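Local coordinates for protein Obg-like ATPase 1 (Schizosaccharomyces pombe, PDB 1NI3) that hydrolyses ATP, and GTP less efficiently, with magnesium as cofactor, and negatively regulates the G2/M transition of the cell cycle, at residues 326-340 and 374-388. Residues are numbered along the deposited sequence; the frame is centred on the assembly and turned at random.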
# COMPACT_ATOMS: atom_id res chain seq x y z
N GLY A 326 1.14 6.62 -13.71
CA GLY A 326 1.21 7.46 -14.89
C GLY A 326 2.60 7.79 -15.37
O GLY A 326 2.81 8.80 -16.04
N THR A 327 3.56 6.94 -15.03
CA THR A 327 4.93 7.19 -15.40
C THR A 327 5.18 7.07 -16.89
O THR A 327 4.57 6.24 -17.58
CB THR A 327 5.86 6.24 -14.66
OG1 THR A 327 5.60 6.32 -13.26
CG2 THR A 327 7.31 6.61 -14.91
N LYS A 328 6.08 7.90 -17.39
CA LYS A 328 6.40 7.89 -18.80
C LYS A 328 7.73 7.20 -19.09
O LYS A 328 8.69 7.30 -18.32
CB LYS A 328 6.38 9.32 -19.35
CG LYS A 328 4.96 9.81 -19.71
CD LYS A 328 4.94 11.26 -20.24
CE LYS A 328 5.22 12.27 -19.13
NZ LYS A 328 5.24 13.68 -19.63
N ALA A 329 7.75 6.50 -20.22
CA ALA A 329 8.90 5.74 -20.69
C ALA A 329 10.28 6.19 -20.19
O ALA A 329 10.98 5.41 -19.56
CB ALA A 329 8.88 5.71 -22.21
N PRO A 330 10.68 7.44 -20.46
CA PRO A 330 12.00 7.86 -19.98
C PRO A 330 12.20 7.55 -18.50
O PRO A 330 13.14 6.84 -18.13
CB PRO A 330 12.03 9.35 -20.28
CG PRO A 330 11.17 9.46 -21.51
CD PRO A 330 10.00 8.55 -21.17
N GLN A 331 11.32 8.09 -17.66
CA GLN A 331 11.41 7.86 -16.22
C GLN A 331 11.43 6.37 -15.92
O GLN A 331 12.27 5.89 -15.15
CB GLN A 331 10.23 8.52 -15.50
CG GLN A 331 10.17 10.02 -15.66
CD GLN A 331 9.76 10.44 -17.06
OE1 GLN A 331 10.26 11.42 -17.60
NE2 GLN A 331 8.83 9.69 -17.65
N ALA A 332 10.49 5.64 -16.51
CA ALA A 332 10.40 4.19 -16.32
C ALA A 332 11.76 3.54 -16.54
O ALA A 332 12.19 2.71 -15.76
CB ALA A 332 9.39 3.61 -17.29
N ALA A 333 12.41 3.93 -17.63
CA ALA A 333 13.72 3.39 -17.96
C ALA A 333 14.72 3.82 -16.90
O ALA A 333 15.63 3.07 -16.53
CB ALA A 333 14.14 3.88 -19.32
N GLY A 334 14.57 5.05 -16.41
CA GLY A 334 15.47 5.56 -15.41
C GLY A 334 15.54 4.61 -14.24
O GLY A 334 16.59 4.45 -13.61
N VAL A 335 14.41 3.97 -13.96
CA VAL A 335 14.31 3.02 -12.85
C VAL A 335 15.46 2.00 -12.82
O VAL A 335 16.07 1.76 -11.77
CB VAL A 335 12.96 2.27 -12.92
CG1 VAL A 335 12.85 1.26 -11.79
CG2 VAL A 335 11.82 3.28 -12.83
N ILE A 336 15.78 1.41 -13.98
CA ILE A 336 16.86 0.44 -14.07
C ILE A 336 18.23 1.08 -13.97
O ILE A 336 19.02 0.77 -13.08
CB ILE A 336 16.76 -0.35 -15.39
CG1 ILE A 336 15.42 -1.08 -15.44
CG2 ILE A 336 17.92 -1.32 -15.51
CD1 ILE A 336 15.26 -1.98 -16.63
N HIS A 337 18.52 1.98 -14.91
CA HIS A 337 19.79 2.69 -14.93
C HIS A 337 19.50 4.15 -15.25
O HIS A 337 18.81 4.45 -16.22
CB HIS A 337 20.75 2.11 -15.98
CG HIS A 337 21.25 0.73 -15.65
ND1 HIS A 337 21.78 0.40 -14.42
CD2 HIS A 337 21.34 -0.39 -16.41
CE1 HIS A 337 22.17 -0.86 -14.43
NE2 HIS A 337 21.92 -1.36 -15.62
N THR A 338 20.02 5.05 -14.42
CA THR A 338 19.82 6.49 -14.58
C THR A 338 20.07 6.94 -16.02
O THR A 338 19.29 7.73 -16.56
CB THR A 338 20.76 7.27 -13.66
OG1 THR A 338 20.78 6.66 -12.36
CG2 THR A 338 20.30 8.72 -13.53
N ASP A 339 21.14 6.43 -16.62
CA ASP A 339 21.50 6.77 -17.99
C ASP A 339 20.32 6.61 -18.94
O ASP A 339 20.03 7.51 -19.73
CB ASP A 339 22.65 5.90 -18.48
CG ASP A 339 23.90 6.02 -17.63
OD1 ASP A 339 24.37 7.16 -17.43
OD2 ASP A 339 24.41 4.98 -17.16
N PHE A 340 19.65 5.47 -18.85
CA PHE A 340 18.50 5.17 -19.70
C PHE A 340 17.60 6.38 -19.92
O PHE A 340 17.13 6.62 -21.04
CB PHE A 340 17.67 4.05 -19.09
CG PHE A 340 18.25 2.68 -19.28
CD1 PHE A 340 18.08 1.70 -18.32
CD2 PHE A 340 18.97 2.37 -20.43
CE1 PHE A 340 18.60 0.43 -18.50
CE2 PHE A 340 19.50 1.10 -20.62
CZ PHE A 340 19.31 0.13 -19.65
N GLY A 374 8.51 6.90 -27.69
CA GLY A 374 9.42 7.99 -27.38
C GLY A 374 9.24 8.58 -26.00
O GLY A 374 8.71 7.94 -25.10
N LYS A 375 9.69 9.82 -25.82
CA LYS A 375 9.59 10.47 -24.53
C LYS A 375 8.17 10.69 -24.03
O LYS A 375 7.93 10.61 -22.83
CB LYS A 375 10.35 11.80 -24.56
CG LYS A 375 11.86 11.62 -24.71
CD LYS A 375 12.61 12.94 -24.84
CE LYS A 375 12.48 13.53 -26.25
NZ LYS A 375 13.29 14.78 -26.41
N GLU A 376 7.23 10.95 -24.93
CA GLU A 376 5.86 11.19 -24.49
C GLU A 376 5.01 9.94 -24.47
O GLU A 376 3.93 9.90 -25.07
CB GLU A 376 5.19 12.25 -25.37
CG GLU A 376 5.84 13.62 -25.28
CD GLU A 376 6.17 14.02 -23.85
OE1 GLU A 376 5.34 13.77 -22.95
OE2 GLU A 376 7.25 14.61 -23.64
N TYR A 377 5.49 8.91 -23.79
CA TYR A 377 4.73 7.66 -23.69
C TYR A 377 4.56 7.21 -22.25
O TYR A 377 5.54 6.98 -21.54
CB TYR A 377 5.42 6.53 -24.46
CG TYR A 377 4.73 5.20 -24.28
CD1 TYR A 377 3.49 4.94 -24.87
CD2 TYR A 377 5.30 4.19 -23.48
CE1 TYR A 377 2.83 3.74 -24.67
CE2 TYR A 377 4.63 2.97 -23.28
CZ TYR A 377 3.39 2.76 -23.88
OH TYR A 377 2.70 1.58 -23.67
N VAL A 378 3.31 7.09 -21.83
CA VAL A 378 3.02 6.62 -20.49
C VAL A 378 2.98 5.11 -20.56
O VAL A 378 2.20 4.53 -21.33
CB VAL A 378 1.67 7.16 -19.96
CG1 VAL A 378 1.80 8.62 -19.59
CG2 VAL A 378 0.59 6.97 -21.01
N MSE A 379 3.84 4.47 -19.77
CA MSE A 379 3.92 3.01 -19.74
C MSE A 379 2.56 2.38 -19.47
O MSE A 379 1.67 3.00 -18.88
CB MSE A 379 4.91 2.57 -18.65
CG MSE A 379 6.30 3.15 -18.78
SE MSE A 379 7.21 2.52 -20.37
CE MSE A 379 8.07 0.94 -19.67
N GLU A 380 2.41 1.15 -19.92
CA GLU A 380 1.16 0.45 -19.70
C GLU A 380 1.45 -0.80 -18.88
O GLU A 380 2.39 -1.55 -19.15
CB GLU A 380 0.53 0.10 -21.04
CG GLU A 380 0.17 1.34 -21.86
CD GLU A 380 -0.36 1.02 -23.24
OE1 GLU A 380 -1.33 0.25 -23.35
OE2 GLU A 380 0.21 1.56 -24.22
N SER A 381 0.65 -0.99 -17.84
CA SER A 381 0.81 -2.12 -16.94
C SER A 381 1.04 -3.39 -17.71
O SER A 381 0.24 -3.77 -18.55
CB SER A 381 -0.44 -2.26 -16.07
OG SER A 381 -0.24 -3.23 -15.06
N GLY A 382 2.16 -4.04 -17.43
CA GLY A 382 2.47 -5.29 -18.09
C GLY A 382 3.44 -5.14 -19.24
O GLY A 382 4.04 -6.11 -19.69
N ASP A 383 3.60 -3.91 -19.72
CA ASP A 383 4.50 -3.66 -20.84
C ASP A 383 5.86 -4.36 -20.70
O ASP A 383 6.46 -4.38 -19.62
CB ASP A 383 4.70 -2.15 -21.02
CG ASP A 383 3.66 -1.52 -21.94
OD1 ASP A 383 2.73 -2.25 -22.38
OD2 ASP A 383 3.77 -0.31 -22.23
N ILE A 384 6.33 -4.95 -21.80
CA ILE A 384 7.64 -5.60 -21.82
C ILE A 384 8.48 -4.62 -22.60
O ILE A 384 8.28 -4.43 -23.80
CB ILE A 384 7.62 -6.94 -22.59
CG1 ILE A 384 6.85 -8.01 -21.82
CG2 ILE A 384 9.06 -7.42 -22.80
CD1 ILE A 384 5.38 -7.73 -21.69
N ALA A 385 9.42 -3.97 -21.91
CA ALA A 385 10.25 -2.98 -22.56
C ALA A 385 11.71 -3.35 -22.68
O ALA A 385 12.19 -4.26 -22.02
CB ALA A 385 10.11 -1.64 -21.84
N HIS A 386 12.41 -2.61 -23.54
CA HIS A 386 13.83 -2.82 -23.77
C HIS A 386 14.52 -1.51 -24.17
O HIS A 386 14.19 -0.91 -25.20
CB HIS A 386 14.04 -3.88 -24.86
CG HIS A 386 15.37 -3.76 -25.55
ND1 HIS A 386 15.55 -2.98 -26.67
CD2 HIS A 386 16.58 -4.27 -25.24
CE1 HIS A 386 16.82 -3.01 -27.02
NE2 HIS A 386 17.47 -3.78 -26.17
N TRP A 387 15.46 -1.07 -23.34
CA TRP A 387 16.20 0.16 -23.58
C TRP A 387 17.58 -0.17 -24.13
O TRP A 387 18.09 -1.27 -23.89
CB TRP A 387 16.38 0.96 -22.28
CG TRP A 387 15.28 0.77 -21.25
CD1 TRP A 387 15.39 0.14 -20.05
CD2 TRP A 387 13.91 1.19 -21.37
NE1 TRP A 387 14.17 0.13 -19.41
CE2 TRP A 387 13.25 0.77 -20.20
CE3 TRP A 387 13.19 1.87 -22.36
CZ2 TRP A 387 11.89 1.01 -19.98
CZ3 TRP A 387 11.83 2.11 -22.14
CH2 TRP A 387 11.19 1.68 -20.96
N LYS A 388 18.19 0.76 -24.87
CA LYS A 388 19.52 0.49 -25.42
C LYS A 388 20.59 1.35 -24.72
O LYS A 388 20.24 2.47 -24.28
CB LYS A 388 19.56 0.76 -26.92
CG LYS A 388 20.82 0.21 -27.59
CD LYS A 388 20.82 -1.32 -27.66
CE LYS A 388 19.76 -1.82 -28.63
NZ LYS A 388 19.81 -3.29 -28.86
O HOH W 1 2.56 4.36 -16.56
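The indole of W387 lies between A333 on one face and A385, two residues earlier in the chain, on the other. The methyl of A333 sits almost over the middle of the six-membered ring, CB to centroid 3.5 Å. I336 reaches the indole edge in the ring plane, its CD1 3.7 Å from W387 NE1. F340 offers a ring face to the same tryptophan. W387 CB stands over that face, 3.7 Å from the ring centroid, and the five-membered ring turns its edge to it with the planes at 50°. At the edge of the F340 ring lies the carbonyl oxygen of K388. With W387 cut back to an alanine, A333, I336 and F340 would probably lose their shared aromatic partner, leaving a gap between helix 329-336 and the chain around this position.

Both segments belong to the TGS domain, which has a ubiquitin-like fold. Helix 329-336 packs here against the return of the chain that includes strand 384-386, which pairs antiparallel with strand 346-350. K328 and V378 form a single beta bridge. M379 N donates to T327 O, and A329 N donates to Y377 O at 2.6 Å. A water lies within hydrogen-bonding distance of T327 O and M379 O.

Selenomethionine M379 packs against A329 and A332. The bend at chi2, -66°, brings SE to 3.7 Å from A329 CA, while its CG meets A332 CB. At the Y377 ring edge is the methyl of A329. On the outer side K328 NZ makes a long, weak salt bridge to E376 OE1. P330 CG rests on the backbone and CG of K375, and F344 touches both residues.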